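Local atomic coordinates of Rho-class glutathione S-transferase (Laternula elliptica, PDB entry 3QAV), a protein that probably transfers glutathione to electrophilic compounds, as other members of the cytosolic glutathione S-transferase superfamily do. Residues Ser33-Pro36 against Pro37-Lys40; Pro227-Trp230 against Ala231-Ser235; Met122-Thr125 against Ser126-Ser129. All blocks are in the same frame, centred on the assembly; numbering follows the deposited sequence.

Contact 1: residues Ser33-Pro36 against Pro37-Lys40; sequences SGSP and PCWK
Ser-35 meets Cys-38 with both of its oxygens. A chi1 of 160° places the hydroxyl beside the carbonyl carbon, within reach of Cys-38 N, from which it accepts a hydrogen bond, 3.2 Å from Ser-35 OG. The carbonyl of the same residue takes Trp-39 N at 2.9 Å from Ser-35 O, nearly in line with the C=O direction, and only a weak second bond from Cys-38 N. A serine suits this place because its short side chain can accept from an amide of the first turn that has no more than a weak bond to the backbone. Cys-38 SG lies 3.1 Å from Ser-35 OG. Beside the hydroxyl sits the ring of Pro-37, its CG 3.2 Å from Ser-35 OG. Pro-36 and Pro-37 point the same way, packed tightly where Pro-36 CB comes 3.3 Å from Pro-37 CD; having no N-H to offer, prolines fit a first turn well. Pro-36 O accepts Lys-40 N, and the lysine's aliphatic CG rests 3.3 Å from Pro-36 O while NZ bonds Thr-92 OG1. This is a serine N-cap on the first helix of the thioredoxin-like domain, and Ser-35 belongs to the glutathione site.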
# COMPACT_ATOMS: atom_id res chain seq x y z
N SER A 33 -5.98 3.78 19.48
CA SER A 33 -7.39 3.58 19.18
C SER A 33 -7.85 4.25 17.89
O SER A 33 -7.50 5.40 17.62
CB SER A 33 -8.24 4.08 20.35
OG SER A 33 -9.62 3.81 20.14
N GLY A 34 -8.63 3.51 17.10
CA GLY A 34 -9.18 4.03 15.85
C GLY A 34 -8.36 3.83 14.59
O GLY A 34 -8.87 3.99 13.48
N SER A 35 -7.09 3.47 14.76
CA SER A 35 -6.14 3.26 13.67
C SER A 35 -6.27 1.92 12.93
O SER A 35 -5.94 0.87 13.47
CB SER A 35 -4.72 3.40 14.23
OG SER A 35 -3.74 2.79 13.41
N PRO A 36 -6.74 1.95 11.66
CA PRO A 36 -6.88 0.70 10.90
C PRO A 36 -5.57 -0.09 10.82
O PRO A 36 -5.57 -1.32 10.90
CB PRO A 36 -7.38 1.17 9.54
CG PRO A 36 -8.20 2.37 9.90
CD PRO A 36 -7.30 3.08 10.90
N PRO A 37 -4.43 0.61 10.64
CA PRO A 37 -3.19 -0.17 10.57
C PRO A 37 -2.89 -0.91 11.89
O PRO A 37 -2.28 -1.98 11.89
CB PRO A 37 -2.13 0.87 10.18
CG PRO A 37 -2.77 2.20 10.47
CD PRO A 37 -4.22 1.99 10.17
N CYS A 38 -3.33 -0.34 13.01
CA CYS A 38 -3.11 -0.99 14.29
C CYS A 38 -4.08 -2.16 14.41
O CYS A 38 -3.71 -3.26 14.84
CB CYS A 38 -3.36 -0.01 15.45
SG CYS A 38 -2.12 1.30 15.59
N TRP A 39 -5.33 -1.92 14.03
CA TRP A 39 -6.38 -2.93 14.10
C TRP A 39 -5.97 -4.16 13.33
O TRP A 39 -6.15 -5.28 13.80
CB TRP A 39 -7.69 -2.37 13.53
CG TRP A 39 -8.93 -3.04 14.06
CD1 TRP A 39 -9.01 -4.27 14.66
CD2 TRP A 39 -10.27 -2.53 14.01
NE1 TRP A 39 -10.31 -4.56 14.97
CE2 TRP A 39 -11.11 -3.51 14.59
CE3 TRP A 39 -10.84 -1.35 13.53
CZ2 TRP A 39 -12.50 -3.34 14.70
CZ3 TRP A 39 -12.21 -1.18 13.64
CH2 TRP A 39 -13.03 -2.17 14.22
N LYS A 40 -5.40 -3.96 12.15
CA LYS A 40 -4.95 -5.07 11.31
C LYS A 40 -4.04 -5.99 12.12
O LYS A 40 -4.22 -7.22 12.13
CB LYS A 40 -4.17 -4.54 10.11
CG LYS A 40 -5.01 -3.94 8.99
CD LYS A 40 -4.14 -3.13 8.02
CE LYS A 40 -3.06 -3.97 7.34
NZ LYS A 40 -2.16 -3.16 6.43

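Contact 2: residues Pro227-Trp230 against Ala231-Ser235; sequences PPHW and AESDS
A chi1 of 65° sets Ser-233 OG between its own backbone nitrogen and carbonyl carbon, and from there the hydroxyl reaches back to the carbonyl of His-229. The histidine has a similar first torsion, 89°, which stands its ring beside the same hydroxyl. Ser-233 OG donates to His-229 O over a short 2.6 Å, coming from above the carbonyl plane, 35° out of it. His-229 CD2 lies 3.5 Å from Ser-233 OG, an oblique approach to the imidazole, whose ND1 is bonded to Ser-33 OG. One face of this ring takes Trp-230 CD1, 3.3 Å above the His-229 plane and toward its rim. The backbone itself forms a type I beta turn from Trp-230 to Ser-233, closed by a weak bond from Ser-233 N to Trp-230 O. The charged side chain of Glu-232 suits an exposed corner of the turn.

Two waters complete the bend. One donates to Pro-227 O and weakly accepts from Ala-231 N; the other, 2.7 Å from Pro-228 O, accepts from Glu-232 N, so each joins a carbonyl to an amide four residues on. The indole of Trp-230 lies with one face on Pro-227, whose CG sits 3.5 Å above the centre of the ring system, and Arg-197 makes a cation-pi contact with it. With an alanine at position Ser-233, His-229 O would probably lose its hydroxyl donor and Arg-197 NH1 its acceptor, freeing the turn to shift. Because one hydroxyl donates to His-229 O and accepts from Arg-197 NH1, serine chemistry ties this surface turn to a guanidinium that also meets the tryptophan, which probably helps hold the turn in place against Arg-197.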
# COMPACT_ATOMS: atom_id res chain seq x y z
N PRO A 227 -12.01 -0.46 18.57
CA PRO A 227 -11.24 0.70 19.06
C PRO A 227 -11.78 1.13 20.42
O PRO A 227 -12.93 1.55 20.54
CB PRO A 227 -11.50 1.75 17.98
CG PRO A 227 -11.60 0.92 16.73
CD PRO A 227 -12.46 -0.24 17.18
N PRO A 228 -10.95 1.03 21.47
CA PRO A 228 -11.40 1.42 22.82
C PRO A 228 -12.10 2.75 23.02
O PRO A 228 -13.02 2.83 23.83
CB PRO A 228 -10.12 1.30 23.65
CG PRO A 228 -9.01 1.34 22.65
CD PRO A 228 -9.56 0.57 21.50
N HIS A 229 -11.71 3.79 22.29
CA HIS A 229 -12.33 5.11 22.50
C HIS A 229 -13.69 5.34 21.87
O HIS A 229 -14.35 6.33 22.18
CB HIS A 229 -11.37 6.24 22.08
CG HIS A 229 -11.47 6.65 20.64
ND1 HIS A 229 -10.78 6.01 19.63
CD2 HIS A 229 -12.16 7.65 20.04
CE1 HIS A 229 -11.03 6.60 18.48
NE2 HIS A 229 -11.86 7.60 18.70
N TRP A 230 -14.13 4.43 21.00
CA TRP A 230 -15.43 4.58 20.34
C TRP A 230 -16.64 4.43 21.27
O TRP A 230 -17.66 5.10 21.09
CB TRP A 230 -15.57 3.56 19.20
CG TRP A 230 -14.73 3.85 17.98
CD1 TRP A 230 -13.85 4.88 17.81
CD2 TRP A 230 -14.70 3.09 16.77
NE1 TRP A 230 -13.27 4.82 16.56
CE2 TRP A 230 -13.78 3.73 15.90
CE3 TRP A 230 -15.36 1.94 16.33
CZ2 TRP A 230 -13.51 3.24 14.62
CZ3 TRP A 230 -15.09 1.46 15.05
CH2 TRP A 230 -14.17 2.11 14.21
N ALA A 231 -16.53 3.55 22.25
CA ALA A 231 -17.64 3.30 23.17
C ALA A 231 -18.19 4.56 23.83
O ALA A 231 -19.40 4.77 23.85
CB ALA A 231 -17.21 2.31 24.23
N GLU A 232 -17.30 5.40 24.35
CA GLU A 232 -17.70 6.62 25.05
C GLU A 232 -17.55 7.92 24.26
O GLU A 232 -17.64 9.01 24.82
CB GLU A 232 -16.91 6.75 26.36
CG GLU A 232 -17.14 5.62 27.33
CD GLU A 232 -18.57 5.57 27.84
OE1 GLU A 232 -19.41 6.35 27.33
OE2 GLU A 232 -18.85 4.76 28.74
N SER A 233 -17.32 7.81 22.95
CA SER A 233 -17.16 9.00 22.14
C SER A 233 -18.21 8.98 21.04
O SER A 233 -18.62 7.92 20.59
CB SER A 233 -15.76 9.05 21.53
OG SER A 233 -15.55 7.98 20.63
N ASP A 234 -18.65 10.16 20.64
CA ASP A 234 -19.67 10.26 19.60
C ASP A 234 -19.13 10.08 18.20
O ASP A 234 -18.04 10.57 17.86
CB ASP A 234 -20.39 11.61 19.69
CG ASP A 234 -21.51 11.61 20.71
OD1 ASP A 234 -22.53 10.94 20.46
OD2 ASP A 234 -21.36 12.27 21.76
N SER A 235 -19.89 9.36 17.39
CA SER A 235 -19.52 9.12 16.00
C SER A 235 -19.39 10.46 15.29
O SER A 235 -20.31 11.28 15.32
CB SER A 235 -20.61 8.29 15.32
OG SER A 235 -20.58 8.50 13.92
O HOH W 1 -15.33 1.15 21.96
O HOH W 2 -14.69 4.50 25.14

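Contact 3: residues Met122-Thr125 against Ser126-Ser129; sequences MFET and SNIS
Around Thr-125 the chain runs from helix 112-124 into helix 126-131 with its backbone angles still in the helical region, but the bonds across the passage join residues three apart. Asn-127 N donates to Glu-124 O at 3.0 Å and Ile-128 N to Thr-125 O at the same separation, both from above the carbonyl plane, the second 59° out of it. Ser-126 N makes a weak, long bond to Phe-123 O, 3.4 Å from Ser-126 N.

The side chains reinforce this tightened path. Thr-125 OG1, placed by a chi1 of 67° between its backbone nitrogen and carbonyl carbon, turns back to donate to Met-122 O at 2.6 Å, nearly in line with that carbonyl. Thr-125 N bonds the same oxygen, which thus takes two donors; the buried hydroxyl is satisfied by its own bond to it. With CG beside the backbone N and anti to the carbonyl carbon, Asn-127 directs ND2 to Glu-124 O in a weak bond, 3.7 Å from Glu-124 CG. The carboxylate and amide planes stand 78° apart. Glu-124 runs out extended, its OE2 taking a bond from Tyr-168 OH and a salt bridge from Arg-75 of the second subunit, while OE1 pairs with Arg-121; a buried glutamate is thus probably kept charged. Ile-128, its CB 3.3 Å from Thr-125 O, turns its apolar branches to Trp-165, Phe-188 and Met-191, as suits a bulky aliphatic residue facing other helices. The arrangement is the junction of two consecutive helices in the all-helical C-terminal domain of the glutathione S-transferase fold, reaching into the dimer interface through Glu-124.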
# COMPACT_ATOMS: atom_id res chain seq x y z
N MET A 122 -6.40 -7.96 -0.42
CA MET A 122 -5.65 -7.25 0.61
C MET A 122 -5.17 -5.87 0.16
O MET A 122 -5.53 -4.84 0.74
CB MET A 122 -4.41 -8.05 1.02
CG MET A 122 -4.65 -9.24 1.90
SD MET A 122 -3.17 -10.28 1.95
CE MET A 122 -1.96 -9.12 2.59
N PHE A 123 -4.34 -5.86 -0.88
CA PHE A 123 -3.76 -4.63 -1.41
C PHE A 123 -4.73 -3.70 -2.13
O PHE A 123 -4.50 -2.50 -2.20
CB PHE A 123 -2.55 -5.00 -2.28
CG PHE A 123 -1.51 -5.81 -1.53
CD1 PHE A 123 -1.23 -7.13 -1.87
CD2 PHE A 123 -0.86 -5.26 -0.42
CE1 PHE A 123 -0.33 -7.89 -1.12
CE2 PHE A 123 0.03 -6.02 0.34
CZ PHE A 123 0.30 -7.34 -0.01
N GLU A 124 -5.82 -4.25 -2.64
CA GLU A 124 -6.81 -3.42 -3.32
C GLU A 124 -7.56 -2.56 -2.29
O GLU A 124 -8.12 -1.51 -2.63
CB GLU A 124 -7.80 -4.30 -4.09
CG GLU A 124 -8.81 -3.52 -4.93
CD GLU A 124 -9.74 -4.44 -5.69
OE1 GLU A 124 -9.46 -5.65 -5.76
OE2 GLU A 124 -10.75 -3.95 -6.24
N THR A 125 -7.57 -2.99 -1.02
CA THR A 125 -8.27 -2.24 0.02
C THR A 125 -7.76 -0.81 0.17
O THR A 125 -8.45 0.03 0.76
CB THR A 125 -8.16 -2.92 1.41
OG1 THR A 125 -6.80 -2.88 1.87
CG2 THR A 125 -8.64 -4.35 1.35
N SER A 126 -6.57 -0.53 -0.34
CA SER A 126 -6.00 0.81 -0.24
C SER A 126 -6.85 1.83 -0.99
O SER A 126 -6.87 3.00 -0.64
CB SER A 126 -4.57 0.84 -0.77
OG SER A 126 -4.55 0.96 -2.18
N ASN A 127 -7.55 1.37 -2.03
CA ASN A 127 -8.43 2.24 -2.82
C ASN A 127 -9.59 2.77 -2.00
O ASN A 127 -10.20 3.78 -2.35
CB ASN A 127 -9.02 1.48 -4.01
CG ASN A 127 -8.01 1.24 -5.10
OD1 ASN A 127 -7.39 2.17 -5.61
ND2 ASN A 127 -7.84 -0.03 -5.47
N ILE A 128 -9.92 2.08 -0.92
CA ILE A 128 -11.02 2.50 -0.07
C ILE A 128 -10.60 3.77 0.66
O ILE A 128 -11.38 4.71 0.76
CB ILE A 128 -11.39 1.41 0.96
CG1 ILE A 128 -11.87 0.16 0.21
CG2 ILE A 128 -12.46 1.93 1.92
CD1 ILE A 128 -12.15 -1.03 1.11
N SER A 129 -9.36 3.78 1.15
CA SER A 129 -8.84 4.95 1.84
C SER A 129 -8.90 6.16 0.91
O SER A 129 -9.43 7.20 1.26
CB SER A 129 -7.38 4.73 2.25
OG SER A 129 -7.25 3.68 3.18

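Along the chain contact 1 comes first, then contact 3, then contact 2. Contact 1 opens helix 36-47, just after strand 28-31 of the N-terminal domain's mixed sheet; contact 3 joins helices 112-124 and 126-131, and contact 2 lies in the loop after helix 220-224. Contacts 1 and 2 have centres about 13 Å apart and touch, so the C-terminal tail packs against the loop leading to the glutathione-binding serine. Contact 3 is about 15 Å from contact 1 and 24 Å from contact 2, centre to centre, touching neither. Helix 183-197 of the C-terminal domain links all three, through Phe-187 and Phe-189, Arg-197, and Phe-188 and Met-191, consistent with a role in joining the domains.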